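Local structure of pngf-ii (Elizabethkingia meningoseptica, 4R4X) at residues V190-D200 with I208-K219. The protein probably acts as a peptide:N-glycosidase, releasing N-linked glycans from glycoproteins by hydrolysis, as PNGase F does. Numbering follows the deposited sequence.
Sequences VFENETINFSD and IQRFGNGTIILK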
loop_
_atom_site.group_PDB
_atom_site.type_symbol
_atom_site.label_atom_id
_atom_site.label_comp_id
_atom_site.label_asym_id
_atom_site.label_seq_id
_atom_site.Cartn_x
_atom_site.Cartn_y
_atom_site.Cartn_z
ATOM N N VAL A 190 5.243 -6.276 -9.068
ATOM C CA VAL A 190 6.060 -5.654 -10.093
ATOM C C VAL A 190 7.478 -6.213 -10.056
ATOM O O VAL A 190 7.889 -6.858 -11.016
ATOM C CB VAL A 190 6.082 -4.114 -9.958
ATOM C CG1 VAL A 190 6.825 -3.493 -11.122
ATOM C CG2 VAL A 190 4.670 -3.575 -9.898
ATOM N N PHE A 191 8.217 -5.957 -8.969
ATOM C CA PHE A 191 9.611 -6.439 -8.832
ATOM C C PHE A 191 9.795 -7.189 -7.533
ATOM O O PHE A 191 9.198 -6.839 -6.497
ATOM C CB PHE A 191 10.659 -5.309 -8.907
ATOM C CG PHE A 191 10.621 -4.501 -10.175
ATOM C CD1 PHE A 191 10.788 -5.089 -11.415
ATOM C CD2 PHE A 191 10.458 -3.124 -10.122
ATOM C CE1 PHE A 191 10.758 -4.336 -12.569
ATOM C CE2 PHE A 191 10.391 -2.370 -11.270
ATOM C CZ PHE A 191 10.557 -2.975 -12.507
ATOM N N GLU A 192 10.625 -8.229 -7.576
ATOM C CA GLU A 192 10.991 -8.979 -6.381
ATOM C C GLU A 192 12.500 -9.206 -6.346
ATOM O O GLU A 192 13.054 -9.788 -7.272
ATOM C CB GLU A 192 10.267 -10.330 -6.350
ATOM C CG GLU A 192 10.535 -11.104 -5.072
ATOM C CD GLU A 192 9.533 -12.232 -4.832
ATOM O OE1 GLU A 192 9.298 -12.569 -3.644
ATOM O OE2 GLU A 192 8.963 -12.761 -5.818
ATOM N N ASN A 193 13.144 -8.698 -5.296
ATOM C CA ASN A 193 14.579 -8.747 -5.127
ATOM C C ASN A 193 15.362 -8.442 -6.413
ATOM O O ASN A 193 16.219 -9.208 -6.800
ATOM C CB ASN A 193 14.977 -10.122 -4.561
ATOM C CG ASN A 193 14.268 -10.432 -3.238
ATOM O OD1 ASN A 193 14.079 -9.552 -2.390
ATOM N ND2 ASN A 193 13.860 -11.678 -3.066
ATOM N N GLU A 194 15.070 -7.308 -7.037
ATOM C CA GLU A 194 15.732 -6.883 -8.273
ATOM C C GLU A 194 16.886 -5.952 -7.997
ATOM O O GLU A 194 16.732 -4.948 -7.316
ATOM C CB GLU A 194 14.785 -6.111 -9.204
ATOM C CG GLU A 194 13.934 -6.920 -10.151
ATOM C CD GLU A 194 14.646 -8.034 -10.901
ATOM O OE1 GLU A 194 14.080 -9.155 -10.875
ATOM O OE2 GLU A 194 15.717 -7.804 -11.510
ATOM N N THR A 195 18.022 -6.255 -8.603
ATOM C CA THR A 195 19.179 -5.371 -8.541
ATOM C C THR A 195 18.993 -4.080 -9.326
ATOM O O THR A 195 18.527 -4.086 -10.468
ATOM C CB THR A 195 20.399 -6.103 -9.086
ATOM O OG1 THR A 195 20.680 -7.197 -8.209
ATOM C CG2 THR A 195 21.581 -5.174 -9.190
ATOM N N ILE A 196 19.370 -2.982 -8.699
ATOM C CA ILE A 196 19.525 -1.685 -9.354
ATOM C C ILE A 196 20.963 -1.243 -9.051
ATOM O O ILE A 196 21.333 -1.097 -7.892
ATOM C CB ILE A 196 18.497 -0.643 -8.878
ATOM C CG1 ILE A 196 17.076 -1.147 -9.161
ATOM C CG2 ILE A 196 18.737 0.679 -9.620
ATOM C CD1 ILE A 196 15.942 -0.222 -8.750
ATOM N N ASN A 197 21.777 -1.105 -10.092
ATOM C CA ASN A 197 23.238 -0.924 -9.956
ATOM C C ASN A 197 23.818 -0.159 -11.152
ATOM O O ASN A 197 23.074 0.419 -11.943
ATOM C CB ASN A 197 23.950 -2.292 -9.737
ATOM C CG ASN A 197 23.993 -3.172 -10.996
ATOM O OD1 ASN A 197 24.824 -4.097 -11.089
ATOM N ND2 ASN A 197 23.112 -2.918 -11.948
ATOM N N PHE A 198 25.142 -0.137 -11.276
ATOM C CA PHE A 198 25.779 0.547 -12.369
ATOM C C PHE A 198 26.822 -0.400 -12.911
ATOM O O PHE A 198 27.828 -0.650 -12.247
ATOM C CB PHE A 198 26.423 1.845 -11.907
ATOM C CG PHE A 198 27.002 2.645 -13.021
ATOM C CD1 PHE A 198 26.192 3.484 -13.771
ATOM C CD2 PHE A 198 28.356 2.514 -13.378
ATOM C CE1 PHE A 198 26.714 4.233 -14.817
ATOM C CE2 PHE A 198 28.880 3.257 -14.428
ATOM C CZ PHE A 198 28.049 4.112 -15.159
ATOM N N SER A 199 26.565 -0.946 -14.092
ATOM C CA SER A 199 27.445 -1.939 -14.660
ATOM C C SER A 199 27.282 -2.021 -16.152
ATOM O O SER A 199 26.161 -2.107 -16.644
ATOM C CB SER A 199 27.164 -3.306 -14.024
ATOM O OG SER A 199 27.861 -4.321 -14.715
ATOM N N ASP A 200 28.410 -2.033 -16.870
ATOM C CA ASP A 200 28.403 -2.070 -18.334
ATOM C C ASP A 200 27.815 -3.403 -18.813
ATOM O O ASP A 200 27.358 -3.513 -19.941
ATOM C CB ASP A 200 29.827 -1.854 -18.910
ATOM C CG ASP A 200 30.291 -0.386 -18.861
ATOM O OD1 ASP A 200 29.565 0.477 -18.328
ATOM O OD2 ASP A 200 31.408 -0.078 -19.359
ATOM N N ILE A 208 12.110 -7.962 -17.742
ATOM C CA ILE A 208 12.569 -6.661 -17.246
ATOM C C ILE A 208 13.522 -5.962 -18.219
ATOM O O ILE A 208 14.572 -6.504 -18.573
ATOM C CB ILE A 208 13.286 -6.845 -15.902
ATOM C CG1 ILE A 208 12.323 -7.513 -14.918
ATOM C CG2 ILE A 208 13.786 -5.496 -15.368
ATOM C CD1 ILE A 208 12.848 -7.657 -13.518
ATOM N N GLN A 209 13.166 -4.752 -18.626
ATOM C CA GLN A 209 14.064 -3.909 -19.392
ATOM C C GLN A 209 14.919 -3.081 -18.442
ATOM O O GLN A 209 14.436 -2.607 -17.390
ATOM C CB GLN A 209 13.272 -3.014 -20.327
ATOM C CG GLN A 209 12.374 -3.805 -21.275
ATOM C CD GLN A 209 11.380 -2.921 -22.004
ATOM O OE1 GLN A 209 10.170 -3.059 -21.855
ATOM N NE2 GLN A 209 11.883 -2.040 -22.798
ATOM N N ARG A 210 16.177 -2.887 -18.813
ATOM C CA ARG A 210 17.114 -2.147 -17.967
ATOM C C ARG A 210 17.783 -1.052 -18.761
ATOM O O ARG A 210 18.281 -1.282 -19.857
ATOM C CB ARG A 210 18.179 -3.075 -17.391
ATOM C CG ARG A 210 17.611 -4.289 -16.679
ATOM C CD ARG A 210 18.668 -5.042 -15.861
ATOM N NE ARG A 210 17.997 -6.017 -14.997
ATOM C CZ ARG A 210 17.456 -7.158 -15.416
ATOM N NH1 ARG A 210 16.822 -7.940 -14.551
ATOM N NH2 ARG A 210 17.524 -7.530 -16.704
ATOM N N PHE A 211 17.795 0.148 -18.216
ATOM C CA PHE A 211 18.392 1.282 -18.908
ATOM C C PHE A 211 19.338 1.984 -17.938
ATOM O O PHE A 211 19.429 1.606 -16.763
ATOM C CB PHE A 211 17.310 2.254 -19.378
ATOM C CG PHE A 211 16.258 1.635 -20.262
ATOM C CD1 PHE A 211 16.442 1.555 -21.652
ATOM C CD2 PHE A 211 15.097 1.115 -19.714
ATOM C CE1 PHE A 211 15.464 0.989 -22.454
ATOM C CE2 PHE A 211 14.127 0.548 -20.506
ATOM C CZ PHE A 211 14.313 0.472 -21.877
ATOM N N GLY A 212 20.066 2.986 -18.425
ATOM C CA GLY A 212 20.954 3.771 -17.578
ATOM C C GLY A 212 22.039 2.919 -16.942
ATOM O O GLY A 212 22.421 3.147 -15.794
ATOM N N ASN A 213 22.516 1.925 -17.691
ATOM C CA ASN A 213 23.595 1.061 -17.247
ATOM C C ASN A 213 23.237 0.304 -15.963
ATOM O O ASN A 213 24.115 -0.021 -15.178
ATOM C CB ASN A 213 24.866 1.902 -17.051
ATOM C CG ASN A 213 26.107 1.244 -17.626
ATOM O OD1 ASN A 213 26.084 0.744 -18.735
ATOM N ND2 ASN A 213 27.202 1.258 -16.873
ATOM N N GLY A 214 21.943 0.026 -15.777
ATOM C CA GLY A 214 21.420 -0.731 -14.639
ATOM C C GLY A 214 20.652 0.101 -13.598
ATOM O O GLY A 214 20.062 -0.456 -12.673
ATOM N N THR A 215 20.678 1.420 -13.728
ATOM C CA THR A 215 20.060 2.298 -12.729
ATOM C C THR A 215 18.542 2.438 -12.883
ATOM O O THR A 215 17.870 2.961 -11.992
ATOM C CB THR A 215 20.703 3.687 -12.751
ATOM O OG1 THR A 215 20.562 4.272 -14.047
ATOM C CG2 THR A 215 22.164 3.605 -12.378
ATOM N N ILE A 216 18.010 1.954 -14.000
ATOM C CA ILE A 216 16.568 1.997 -14.286
ATOM C C ILE A 216 16.097 0.600 -14.671
ATOM O O ILE A 216 16.681 -0.021 -15.568
ATOM C CB ILE A 216 16.264 2.933 -15.460
ATOM C CG1 ILE A 216 16.865 4.328 -15.233
ATOM C CG2 ILE A 216 14.767 3.034 -15.693
ATOM C CD1 ILE A 216 17.044 5.125 -16.520
ATOM N N ILE A 217 15.094 0.095 -13.962
ATOM C CA ILE A 217 14.428 -1.148 -14.328
ATOM C C ILE A 217 12.952 -0.872 -14.656
ATOM O O ILE A 217 12.272 -0.103 -13.950
ATOM C CB ILE A 217 14.566 -2.246 -13.242
ATOM C CG1 ILE A 217 13.991 -1.795 -11.897
ATOM C CG2 ILE A 217 16.036 -2.628 -13.065
ATOM C CD1 ILE A 217 14.157 -2.813 -10.788
ATOM N N LEU A 218 12.441 -1.538 -15.688
ATOM C CA LEU A 218 11.120 -1.208 -16.240
ATOM C C LEU A 218 10.390 -2.469 -16.691
ATOM O O LEU A 218 11.012 -3.366 -17.232
ATOM C CB LEU A 218 11.310 -0.300 -17.454
ATOM C CG LEU A 218 10.052 0.391 -17.974
ATOM C CD1 LEU A 218 9.703 1.536 -17.055
ATOM C CD2 LEU A 218 10.225 0.954 -19.381
ATOM N N LYS A 219 9.081 -2.533 -16.483
ATOM C CA LYS A 219 8.293 -3.605 -17.079
ATOM C C LYS A 219 6.896 -3.129 -17.426
ATOM O O LYS A 219 6.478 -2.031 -17.030
ATOM C CB LYS A 219 8.235 -4.837 -16.177
ATOM C CG LYS A 219 7.527 -4.656 -14.864
ATOM C CD LYS A 219 7.054 -5.982 -14.239
ATOM C CE LYS A 219 8.131 -7.034 -14.155
ATOM N NZ LYS A 219 7.658 -8.265 -13.466
HETATM O O HOH W 1 17.824 -6.043 -12.158
HETATM O O HOH W 2 19.335 -3.101 -12.933
#
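The Phe191 ring is clamped on both faces: CG1 of Val190 sits over the centre of one, and CD1 of Ile217 lies 3.7 Å from the centroid over the opposite one, a CH-pi contact only 8° off the ring normal. With CG1 between the backbone N and the carbonyl carbon (chi1 59°) and CD1 extended beyond it, the Ile217 branch is directed over the ring, and the same CD1 meets Ile196 CG1 at 3.7 Å. The ring of Phe198, a loop residue, receives a polar group instead, the amide nitrogen ND2 of Asn213 lying over its centre, while Thr215 CG2 stands at its edge, near the ring plane. That nitrogen also donates to Asp200 OD1 at 2.9 Å, the carboxylate oxygen lying close to the amide plane. The Arg210 guanidinium carries Ile208 CG2 over one face, while at its edge NH1 meets Glu194 OE2 at 3.2 Å in a salt bridge, the two planes turned 45° apart. Its NH2 is held by Lys203 O and Asp205, which probably steadies the group that faces Glu194.

Polar bonds close both ends of the apolar patch. Lys219, bent at chi3, brings NZ within 2.8 Å of Val190 O, in the carbonyl plane. At the other end the 212-215 turn is bound through its backbone as well: Asn213 O takes a nearly straight bond from Ser199 N (2.8 Å), and Gly214 O accepts from Asn197 N. One water links Thr195 O to Gly214 O.

Strand 216-222 belongs to the nine-stranded antiparallel sheet, between 209-211 and 343-350, whereas 186-196 edges a four-stranded sheet beside 358-367. Ile196 reaches Ala348 and Ile350 as well. The contact thus packs edge strand 186-196 against the 209-211/216-222 hairpin bordering the other sheet, consistent with the beta-sandwich architecture of the PNGase F family, and helix 262-268 covers Ile216 and Leu218 on the far side.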